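PDB 5HAX: nucleoporin NUP170 from Chaetomium thermophilum, which probably serves as a scaffold nucleoporin of the nuclear pore complex, combining a beta-propeller region with a helical region. Local coordinates for residues E199-Q204 and G214-S219; P121-V126 and D184-L189; F178-K183 and R231-D236. All coordinates share one frame; numbering follows the deposited sequence.

Contact 1: residues E199-Q204 and G214-S219; sequences EIFYQQ and GKINHS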
loop_
_atom_site.group_PDB
_atom_site.type_symbol
_atom_site.label_atom_id
_atom_site.label_comp_id
_atom_site.label_asym_id
_atom_site.label_seq_id
_atom_site.Cartn_x
_atom_site.Cartn_y
_atom_site.Cartn_z
ATOM N N GLU A 199 -4.406 -13.081 -24.808
ATOM C CA GLU A 199 -5.470 -12.395 -24.091
ATOM C C GLU A 199 -6.765 -13.164 -24.284
ATOM O O GLU A 199 -7.039 -13.665 -25.379
ATOM C CB GLU A 199 -5.643 -10.945 -24.572
ATOM C CG GLU A 199 -6.780 -10.198 -23.872
ATOM C CD GLU A 199 -6.791 -8.711 -24.168
ATOM O OE1 GLU A 199 -6.011 -8.265 -25.034
ATOM O OE2 GLU A 199 -7.582 -7.984 -23.527
ATOM N N ILE A 200 -7.549 -13.268 -23.216
ATOM C CA ILE A 200 -8.862 -13.900 -23.259
ATOM C C ILE A 200 -9.913 -12.800 -23.302
ATOM O O ILE A 200 -9.936 -11.915 -22.437
ATOM C CB ILE A 200 -9.085 -14.832 -22.056
ATOM C CG1 ILE A 200 -8.133 -16.029 -22.148
ATOM C CG2 ILE A 200 -10.549 -15.297 -22.005
ATOM C CD1 ILE A 200 -8.386 -17.111 -21.123
ATOM N N PHE A 201 -10.774 -12.854 -24.312
ATOM C CA PHE A 201 -11.932 -11.980 -24.423
ATOM C C PHE A 201 -13.183 -12.746 -24.017
ATOM O O PHE A 201 -13.280 -13.959 -24.218
ATOM C CB PHE A 201 -12.096 -11.459 -25.851
ATOM C CG PHE A 201 -10.893 -10.738 -26.380
ATOM C CD1 PHE A 201 -10.702 -9.393 -26.114
ATOM C CD2 PHE A 201 -9.957 -11.403 -27.151
ATOM C CE1 PHE A 201 -9.597 -8.725 -26.603
ATOM C CE2 PHE A 201 -8.853 -10.743 -27.643
ATOM C CZ PHE A 201 -8.669 -9.402 -27.371
ATOM N N TYR A 202 -14.146 -12.031 -23.442
ATOM C CA TYR A 202 -15.440 -12.636 -23.177
ATOM C C TYR A 202 -16.509 -11.555 -23.128
ATOM O O TYR A 202 -16.235 -10.400 -22.786
ATOM C CB TYR A 202 -15.434 -13.462 -21.880
ATOM C CG TYR A 202 -15.195 -12.682 -20.604
ATOM C CD1 TYR A 202 -16.255 -12.145 -19.887
ATOM C CD2 TYR A 202 -13.911 -12.511 -20.103
ATOM C CE1 TYR A 202 -16.042 -11.444 -18.714
ATOM C CE2 TYR A 202 -13.689 -11.811 -18.931
ATOM C CZ TYR A 202 -14.758 -11.281 -18.240
ATOM O OH TYR A 202 -14.541 -10.584 -17.076
ATOM N N GLN A 203 -17.729 -11.948 -23.488
ATOM C CA GLN A 203 -18.856 -11.034 -23.568
ATOM C C GLN A 203 -20.118 -11.769 -23.143
ATOM O O GLN A 203 -20.170 -13.002 -23.127
ATOM C CB GLN A 203 -19.019 -10.467 -24.982
ATOM C CG GLN A 203 -19.259 -11.530 -26.044
ATOM C CD GLN A 203 -19.269 -10.959 -27.446
ATOM O OE1 GLN A 203 -19.310 -9.743 -27.634
ATOM N NE2 GLN A 203 -19.228 -11.836 -28.443
ATOM N N GLN A 204 -21.147 -10.987 -22.809
ATOM C CA GLN A 204 -22.384 -11.564 -22.296
ATOM C C GLN A 204 -23.192 -12.237 -23.399
ATOM O O GLN A 204 -23.731 -13.331 -23.198
ATOM C CB GLN A 204 -23.219 -10.482 -21.609
ATOM C CG GLN A 204 -23.619 -9.327 -22.517
ATOM C CD GLN A 204 -24.356 -8.230 -21.775
ATOM O OE1 GLN A 204 -23.947 -7.819 -20.690
ATOM N NE2 GLN A 204 -25.454 -7.757 -22.352
ATOM N N GLY A 214 -13.266 -15.885 -26.297
ATOM C CA GLY A 214 -12.258 -16.065 -27.319
ATOM C C GLY A 214 -10.865 -15.841 -26.766
ATOM O O GLY A 214 -10.684 -15.340 -25.652
ATOM N N LYS A 215 -9.878 -16.220 -27.576
ATOM C CA LYS A 215 -8.472 -16.135 -27.212
ATOM C C LYS A 215 -7.669 -15.748 -28.445
ATOM O O LYS A 215 -7.936 -16.246 -29.542
ATOM C CB LYS A 215 -7.972 -17.472 -26.652
ATOM C CG LYS A 215 -6.528 -17.470 -26.192
ATOM C CD LYS A 215 -6.140 -18.826 -25.627
ATOM C CE LYS A 215 -4.689 -18.849 -25.176
ATOM N NZ LYS A 215 -4.308 -20.170 -24.606
ATOM N N ILE A 216 -6.692 -14.856 -28.269
ATOM C CA ILE A 216 -5.832 -14.436 -29.370
ATOM C C ILE A 216 -4.398 -14.295 -28.875
ATOM O O ILE A 216 -4.145 -13.977 -27.709
ATOM C CB ILE A 216 -6.313 -13.113 -30.019
ATOM C CG1 ILE A 216 -5.960 -11.903 -29.146
ATOM C CG2 ILE A 216 -7.812 -13.181 -30.301
ATOM C CD1 ILE A 216 -6.350 -10.571 -29.768
ATOM N N ASN A 217 -3.461 -14.531 -29.790
ATOM C CA ASN A 217 -2.038 -14.350 -29.540
ATOM C C ASN A 217 -1.635 -12.955 -30.003
ATOM O O ASN A 217 -1.704 -12.651 -31.199
ATOM C CB ASN A 217 -1.238 -15.425 -30.277
ATOM C CG ASN A 217 0.225 -15.462 -29.868
ATOM O OD1 ASN A 217 0.813 -14.443 -29.503
ATOM N ND2 ASN A 217 0.822 -16.646 -29.939
ATOM N N HIS A 218 -1.217 -12.108 -29.059
ATOM C CA HIS A 218 -0.829 -10.739 -29.381
ATOM C C HIS A 218 0.579 -10.631 -29.950
ATOM O O HIS A 218 0.944 -9.556 -30.437
ATOM C CB HIS A 218 -0.927 -9.852 -28.137
ATOM C CG HIS A 218 -2.317 -9.396 -27.823
ATOM N ND1 HIS A 218 -3.022 -8.541 -28.643
ATOM C CD2 HIS A 218 -3.127 -9.659 -26.770
ATOM C CE1 HIS A 218 -4.209 -8.304 -28.113
ATOM N NE2 HIS A 218 -4.298 -8.972 -26.976
ATOM N N SER A 219 1.372 -11.702 -29.904
ATOM C CA SER A 219 2.773 -11.633 -30.303
ATOM C C SER A 219 2.993 -11.884 -31.790
ATOM O O SER A 219 4.025 -11.460 -32.322
ATOM C CB SER A 219 3.594 -12.634 -29.487
ATOM O OG SER A 219 3.615 -12.263 -28.120
#
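Gly-214 pairs with Phe-201 in a beta hairpin whose strands, 198-202 and 213-217, are the third and fourth of a four-stranded antiparallel sheet, consistent with the outer half of a beta-propeller blade. Two backbone bonds join the pair: Phe-201 N to Gly-214 O and Gly-214 N to Phe-201 O, both 2.8 Å. Lys-215 and Ile-200 make the next, non-hydrogen-bonded pair, where Lys-215 CA lies 3.4 Å from Glu-199 O in a CA-H...O contact. The lysine side chain leads off, fully extended, to Arg-171 O. Ile-216 restores the hydrogen-bonded register with Glu-199. Its CG1 sits between the backbone N and the carbonyl carbon (chi1 76°), which carries CD1 to the edge of the Phe-201 ring, 3.3 Å from CE2. Glu-199 CG lies over one face of that ring, toward its rim, so the phenyl is met at both edge and face. Past the strand, His-218 reaches back across the hairpin to the glutamate, whose OE2 forms a salt bridge with Arg-186. Carboxylate and imidazole planes are turned 44° apart, and His-218 NE2 donates to the anti lone pair of Glu-199 OE1 at 2.7 Å.

Contact 2: residues P121-V126 and D184-L189; sequences PPKPGV and DGRIFL
Lys-123 stretches along the backbone of Gly-185 and Arg-186, joining the loop after strand 114-120 to the turn that leads into strand 187-190 of the next propeller blade. Its CG stands anti to the carbonyl carbon (chi1 -74°), which sets CG 3.5 Å from Gly-185 O. The chain then runs extended until CE, where a final bend (chi4 -69°) swings the ammonium group over the turn, with NZ 3.9 Å from Arg-186 CA. Rather than bonding directly to the opposing backbone, Lys-123 NZ works through two waters. One lies 2.8 Å from Lys-123 NZ and also accepts from Ile-187 N, the first amide of the strand. The other accepts from Lys-123 NZ at 3.0 Å and donates to Asp-184 O.

Gly-185, at positive phi (92°), presents a bare CA to the loop; it sits 3.4 Å from Pro-121 O in a CA-H...O contact. Pro-124 CD packs against the carbonyl that holds the second water, 3.3 Å from Asp-184 O. Lys-123 N is hydrogen-bonded to the hydroxyl of Tyr-202, which lies in strand 198-202 of the same sheet as strand 187-190.

Direct hydrogen bonds between the two segments are absent, and with prolines at three of the four loop positions that touch the turn the loop has few amides to offer. The joint therefore depends on close backbone packing and on water. Arg-186, a like charge not in contact with the lysine, has its NE paired with Glu-199, and the ammonium charge of Lys-123 is probably eased mainly by its two waters.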
loop_
_atom_site.group_PDB
_atom_site.type_symbol
_atom_site.label_atom_id
_atom_site.label_comp_id
_atom_site.label_asym_id
_atom_site.label_seq_id
_atom_site.Cartn_x
_atom_site.Cartn_y
_atom_site.Cartn_z
ATOM N N PRO A 121 -10.296 -8.913 -11.624
ATOM C CA PRO A 121 -11.550 -8.149 -11.669
ATOM C C PRO A 121 -12.410 -8.577 -12.844
ATOM O O PRO A 121 -11.900 -9.124 -13.832
ATOM C CB PRO A 121 -11.078 -6.694 -11.827
ATOM C CG PRO A 121 -9.668 -6.689 -11.356
ATOM C CD PRO A 121 -9.119 -8.035 -11.720
ATOM N N PRO A 122 -13.719 -8.343 -12.779
ATOM C CA PRO A 122 -14.593 -8.681 -13.906
ATOM C C PRO A 122 -14.633 -7.571 -14.947
ATOM O O PRO A 122 -14.314 -6.412 -14.677
ATOM C CB PRO A 122 -15.962 -8.857 -13.241
ATOM C CG PRO A 122 -15.922 -7.901 -12.094
ATOM C CD PRO A 122 -14.486 -7.854 -11.619
ATOM N N LYS A 123 -15.030 -7.952 -16.155
ATOM C CA LYS A 123 -15.265 -6.963 -17.200
ATOM C C LYS A 123 -16.563 -6.217 -16.896
ATOM O O LYS A 123 -17.603 -6.855 -16.700
ATOM C CB LYS A 123 -15.337 -7.632 -18.573
ATOM C CG LYS A 123 -13.985 -8.085 -19.123
ATOM C CD LYS A 123 -14.129 -8.779 -20.477
ATOM C CE LYS A 123 -12.792 -9.297 -20.999
ATOM N NZ LYS A 123 -11.860 -8.206 -21.401
ATOM N N PRO A 124 -16.545 -4.883 -16.825
ATOM C CA PRO A 124 -17.772 -4.148 -16.489
ATOM C C PRO A 124 -18.900 -4.419 -17.473
ATOM O O PRO A 124 -18.678 -4.736 -18.643
ATOM C CB PRO A 124 -17.330 -2.682 -16.545
ATOM C CG PRO A 124 -15.877 -2.719 -16.263
ATOM C CD PRO A 124 -15.375 -3.991 -16.879
ATOM N N GLY A 125 -20.128 -4.282 -16.975
ATOM C CA GLY A 125 -21.302 -4.445 -17.811
ATOM C C GLY A 125 -21.496 -5.840 -18.355
ATOM O O GLY A 125 -22.264 -6.024 -19.302
ATOM N N VAL A 126 -20.816 -6.832 -17.785
ATOM C CA VAL A 126 -20.947 -8.227 -18.193
ATOM C C VAL A 126 -21.749 -9.025 -17.173
ATOM O O VAL A 126 -22.713 -9.708 -17.523
ATOM C CB VAL A 126 -19.558 -8.868 -18.414
ATOM C CG1 VAL A 126 -19.701 -10.339 -18.803
ATOM C CG2 VAL A 126 -18.775 -8.105 -19.470
ATOM N N ASP A 184 -9.737 -3.134 -15.563
ATOM C CA ASP A 184 -10.928 -3.201 -16.399
ATOM C C ASP A 184 -11.348 -4.630 -16.729
ATOM O O ASP A 184 -12.282 -4.818 -17.515
ATOM C CB ASP A 184 -10.699 -2.425 -17.699
ATOM C CG ASP A 184 -10.372 -0.963 -17.458
ATOM O OD1 ASP A 184 -10.966 -0.362 -16.537
ATOM O OD2 ASP A 184 -9.519 -0.417 -18.189
ATOM N N GLY A 185 -10.680 -5.632 -16.166
ATOM C CA GLY A 185 -11.059 -7.014 -16.380
ATOM C C GLY A 185 -10.377 -7.712 -17.537
ATOM O O GLY A 185 -10.756 -8.845 -17.860
ATOM N N ARG A 186 -9.395 -7.082 -18.176
ATOM C CA ARG A 186 -8.652 -7.752 -19.236
ATOM C C ARG A 186 -7.774 -8.847 -18.643
ATOM O O ARG A 186 -7.152 -8.657 -17.596
ATOM C CB ARG A 186 -7.798 -6.747 -20.010
ATOM C CG ARG A 186 -8.596 -5.640 -20.681
ATOM C CD ARG A 186 -7.703 -4.727 -21.508
ATOM N NE ARG A 186 -7.219 -5.382 -22.719
ATOM C CZ ARG A 186 -6.494 -4.781 -23.661
ATOM N NH1 ARG A 186 -6.162 -3.504 -23.538
ATOM N NH2 ARG A 186 -6.102 -5.460 -24.730
ATOM N N ILE A 187 -7.720 -9.993 -19.321
ATOM C CA ILE A 187 -7.028 -11.186 -18.833
ATOM C C ILE A 187 -5.905 -11.525 -19.807
ATOM O O ILE A 187 -6.164 -11.810 -20.982
ATOM C CB ILE A 187 -7.993 -12.375 -18.684
ATOM C CG1 ILE A 187 -9.107 -12.038 -17.685
ATOM C CG2 ILE A 187 -7.240 -13.624 -18.243
ATOM C CD1 ILE A 187 -10.224 -13.062 -17.647
ATOM N N PHE A 188 -4.665 -11.519 -19.313
ATOM C CA PHE A 188 -3.486 -11.832 -20.110
ATOM C C PHE A 188 -2.823 -13.113 -19.608
ATOM O O PHE A 188 -2.808 -13.391 -18.405
ATOM C CB PHE A 188 -2.475 -10.680 -20.072
ATOM C CG PHE A 188 -2.964 -9.416 -20.726
ATOM C CD1 PHE A 188 -3.019 -9.311 -22.105
ATOM C CD2 PHE A 188 -3.359 -8.331 -19.962
ATOM C CE1 PHE A 188 -3.464 -8.148 -22.710
ATOM C CE2 PHE A 188 -3.804 -7.164 -20.561
ATOM C CZ PHE A 188 -3.856 -7.074 -21.938
ATOM N N LEU A 189 -2.255 -13.884 -20.545
ATOM C CA LEU A 189 -1.701 -15.203 -20.259
ATOM C C LEU A 189 -0.297 -15.345 -20.836
ATOM O O LEU A 189 0.020 -14.790 -21.891
ATOM C CB LEU A 189 -2.571 -16.322 -20.846
ATOM C CG LEU A 189 -4.080 -16.276 -20.613
ATOM C CD1 LEU A 189 -4.739 -17.364 -21.443
ATOM C CD2 LEU A 189 -4.420 -16.442 -19.142
HETATM O O HOH W 1 -12.023 -10.298 -16.300
HETATM O O HOH W 2 -9.353 -9.435 -21.917
HETATM O O HOH W 3 -11.999 -5.423 -20.342
#

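Contact 3: residues F178-K183 and R231-D236; sequences FIVGTK and RGLYVD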
loop_
_atom_site.group_PDB
_atom_site.type_symbol
_atom_site.label_atom_id
_atom_site.label_comp_id
_atom_site.label_asym_id
_atom_site.label_seq_id
_atom_site.Cartn_x
_atom_site.Cartn_y
_atom_site.Cartn_z
ATOM N N PHE A 178 1.194 -18.230 -16.005
ATOM C CA PHE A 178 1.067 -16.890 -15.446
ATOM C C PHE A 178 -0.204 -16.254 -15.985
ATOM O O PHE A 178 -0.417 -16.220 -17.200
ATOM C CB PHE A 178 2.290 -16.033 -15.796
ATOM C CG PHE A 178 3.601 -16.722 -15.537
ATOM C CD1 PHE A 178 4.060 -16.899 -14.242
ATOM C CD2 PHE A 178 4.372 -17.195 -16.587
ATOM C CE1 PHE A 178 5.264 -17.538 -13.997
ATOM C CE2 PHE A 178 5.578 -17.831 -16.352
ATOM C CZ PHE A 178 6.025 -18.004 -15.056
ATOM N N ILE A 179 -1.046 -15.765 -15.076
ATOM C CA ILE A 179 -2.285 -15.076 -15.418
ATOM C C ILE A 179 -2.323 -13.777 -14.629
ATOM O O ILE A 179 -2.100 -13.780 -13.413
ATOM C CB ILE A 179 -3.529 -15.927 -15.092
ATOM C CG1 ILE A 179 -3.417 -17.322 -15.712
ATOM C CG2 ILE A 179 -4.796 -15.219 -15.570
ATOM C CD1 ILE A 179 -4.447 -18.302 -15.183
ATOM N N VAL A 180 -2.601 -12.670 -15.316
ATOM C CA VAL A 180 -2.729 -11.368 -14.672
ATOM C C VAL A 180 -3.962 -10.667 -15.222
ATOM O O VAL A 180 -4.372 -10.891 -16.365
ATOM C CB VAL A 180 -1.471 -10.490 -14.874
ATOM C CG1 VAL A 180 -0.273 -11.123 -14.185
ATOM C CG2 VAL A 180 -1.194 -10.269 -16.357
ATOM N N GLY A 181 -4.553 -9.819 -14.389
ATOM C CA GLY A 181 -5.741 -9.082 -14.768
ATOM C C GLY A 181 -5.555 -7.594 -14.564
ATOM O O GLY A 181 -4.842 -7.152 -13.663
ATOM N N THR A 182 -6.211 -6.821 -15.425
ATOM C CA THR A 182 -6.196 -5.371 -15.325
ATOM C C THR A 182 -7.407 -4.872 -14.545
ATOM O O THR A 182 -8.360 -5.608 -14.275
ATOM C CB THR A 182 -6.183 -4.721 -16.709
ATOM O OG1 THR A 182 -7.452 -4.918 -17.345
ATOM C CG2 THR A 182 -5.075 -5.299 -17.580
ATOM N N LYS A 183 -7.357 -3.586 -14.192
ATOM C CA LYS A 183 -8.460 -2.944 -13.487
ATOM C C LYS A 183 -9.780 -3.106 -14.232
ATOM O O LYS A 183 -10.838 -3.217 -13.602
ATOM C CB LYS A 183 -8.140 -1.461 -13.301
ATOM C CG LYS A 183 -8.966 -0.758 -12.244
ATOM C CD LYS A 183 -8.502 0.683 -12.034
ATOM C CE LYS A 183 -8.721 1.549 -13.271
ATOM N NZ LYS A 183 -7.573 1.523 -14.229
ATOM N N ARG A 231 9.168 -15.963 -17.056
ATOM C CA ARG A 231 9.228 -16.159 -15.616
ATOM C C ARG A 231 8.136 -15.404 -14.867
ATOM O O ARG A 231 7.921 -15.681 -13.683
ATOM C CB ARG A 231 10.599 -15.716 -15.075
ATOM C CG ARG A 231 11.674 -16.801 -15.036
ATOM C CD ARG A 231 13.037 -16.187 -14.728
ATOM N NE ARG A 231 13.757 -16.875 -13.657
ATOM C CZ ARG A 231 13.428 -16.809 -12.370
ATOM N NH1 ARG A 231 14.148 -17.460 -11.465
ATOM N NH2 ARG A 231 12.372 -16.103 -11.984
ATOM N N GLY A 232 7.452 -14.463 -15.513
ATOM C CA GLY A 232 6.380 -13.737 -14.852
ATOM C C GLY A 232 5.788 -12.676 -15.758
ATOM O O GLY A 232 6.411 -12.238 -16.733
ATOM N N LEU A 233 4.559 -12.282 -15.414
ATOM C CA LEU A 233 3.838 -11.183 -16.045
ATOM C C LEU A 233 3.455 -10.158 -14.985
ATOM O O LEU A 233 3.140 -10.518 -13.849
ATOM C CB LEU A 233 2.560 -11.670 -16.756
ATOM C CG LEU A 233 2.670 -12.425 -18.081
ATOM C CD1 LEU A 233 1.276 -12.713 -18.614
ATOM C CD2 LEU A 233 3.471 -11.637 -19.102
ATOM N N TYR A 234 3.468 -8.876 -15.366
ATOM C CA TYR A 234 3.250 -7.784 -14.418
ATOM C C TYR A 234 2.483 -6.646 -15.083
ATOM O O TYR A 234 2.829 -6.225 -16.189
ATOM C CB TYR A 234 4.591 -7.271 -13.874
ATOM C CG TYR A 234 5.560 -8.377 -13.500
ATOM C CD1 TYR A 234 6.385 -8.951 -14.457
ATOM C CD2 TYR A 234 5.645 -8.846 -12.196
ATOM C CE1 TYR A 234 7.265 -9.962 -14.128
ATOM C CE2 TYR A 234 6.524 -9.857 -11.856
ATOM C CZ TYR A 234 7.332 -10.409 -12.828
ATOM O OH TYR A 234 8.212 -11.415 -12.507
ATOM N N VAL A 235 1.461 -6.134 -14.391
ATOM C CA VAL A 235 0.556 -5.114 -14.921
ATOM C C VAL A 235 0.787 -3.799 -14.186
ATOM O O VAL A 235 1.042 -3.787 -12.975
ATOM C CB VAL A 235 -0.919 -5.548 -14.777
ATOM C CG1 VAL A 235 -1.864 -4.421 -15.200
ATOM C CG2 VAL A 235 -1.191 -6.805 -15.584
ATOM N N ASP A 236 0.678 -2.688 -14.919
ATOM C CA ASP A 236 0.622 -1.348 -14.329
ATOM C C ASP A 236 -0.526 -0.590 -14.990
ATOM O O ASP A 236 -0.366 -0.029 -16.080
ATOM C CB ASP A 236 1.945 -0.604 -14.488
ATOM C CG ASP A 236 1.926 0.763 -13.818
ATOM O OD1 ASP A 236 0.950 1.059 -13.094
ATOM O OD2 ASP A 236 2.890 1.535 -14.004
#
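Phe-178 lies flat over Gly-232 where two beta-propeller blades meet. Strands 178-181 and 230-236 are each the first of a four-stranded sheet, and they run side by side almost parallel, 4° apart, with axes 6.7 Å from each other. At that separation the joint is made by side chains that mesh between the two backbones.

The broadest bump is the phenyl ring, and the side-chain-free backbone of Gly-232 is the shallow seat that receives it. Gly-232 CA stands 4.0 Å from the Phe-178 ring centroid, only 10° off the ring normal, a CH-pi contact over the face. Arg-231 and Gly-232 both face Leu-245 and form a classic beta bulge, and Arg-231 O comes 3.3 Å from Phe-178 CE1.

Farther along, the knobs alternate. Leu-233 rises into the notch between Phe-178 and Val-180, with CB 3.9 Å from Val-180 CG1 and its CG against Phe-178 CB. Val-180 descends in turn between Leu-233 and Val-235, straddling the leucine with both methyls. With Val-180 CG1 anti to the carbonyl carbon (chi1 -65°), CG2 falls between the backbone N and the carbonyl carbon and meets Val-235 CG2 at 3.5 Å as the two valines slide past each other in opposite directions. Leu-242 of the second blade touches both valines and continues this apolar seam. Val-235 enters the last hollow, between Val-180 and Thr-182, as a whole: CG2 meets the valine and CG1 the threonine. The threonine OG1 is occupied by Arg-186 N, while its methyl turns to the seam, Thr-182 CG2 lying 4.1 Å from Val-235 CG1.

How the contacts relate
All three contacts involve the sheet of strands 178-181, 187-190, 198-202 and 213-217, and together they follow it from one side to the other. Contact 1 pairs its last two strands, contact 2 ties its first turn to the preceding sheet, and contact 3 sets its first strand against the following one. The centres of contacts 1 and 2 lie about 11 Å apart. Those of contacts 2 and 3 are about 12 Å apart, and those of contacts 1 and 3 about 15 Å. Along the chain the segments of contacts 2 and 3 alternate, whereas contact 1 falls wholly between those of contact 3. One contact thus builds a blade internally and two join it to its neighbours, as expected of a propeller.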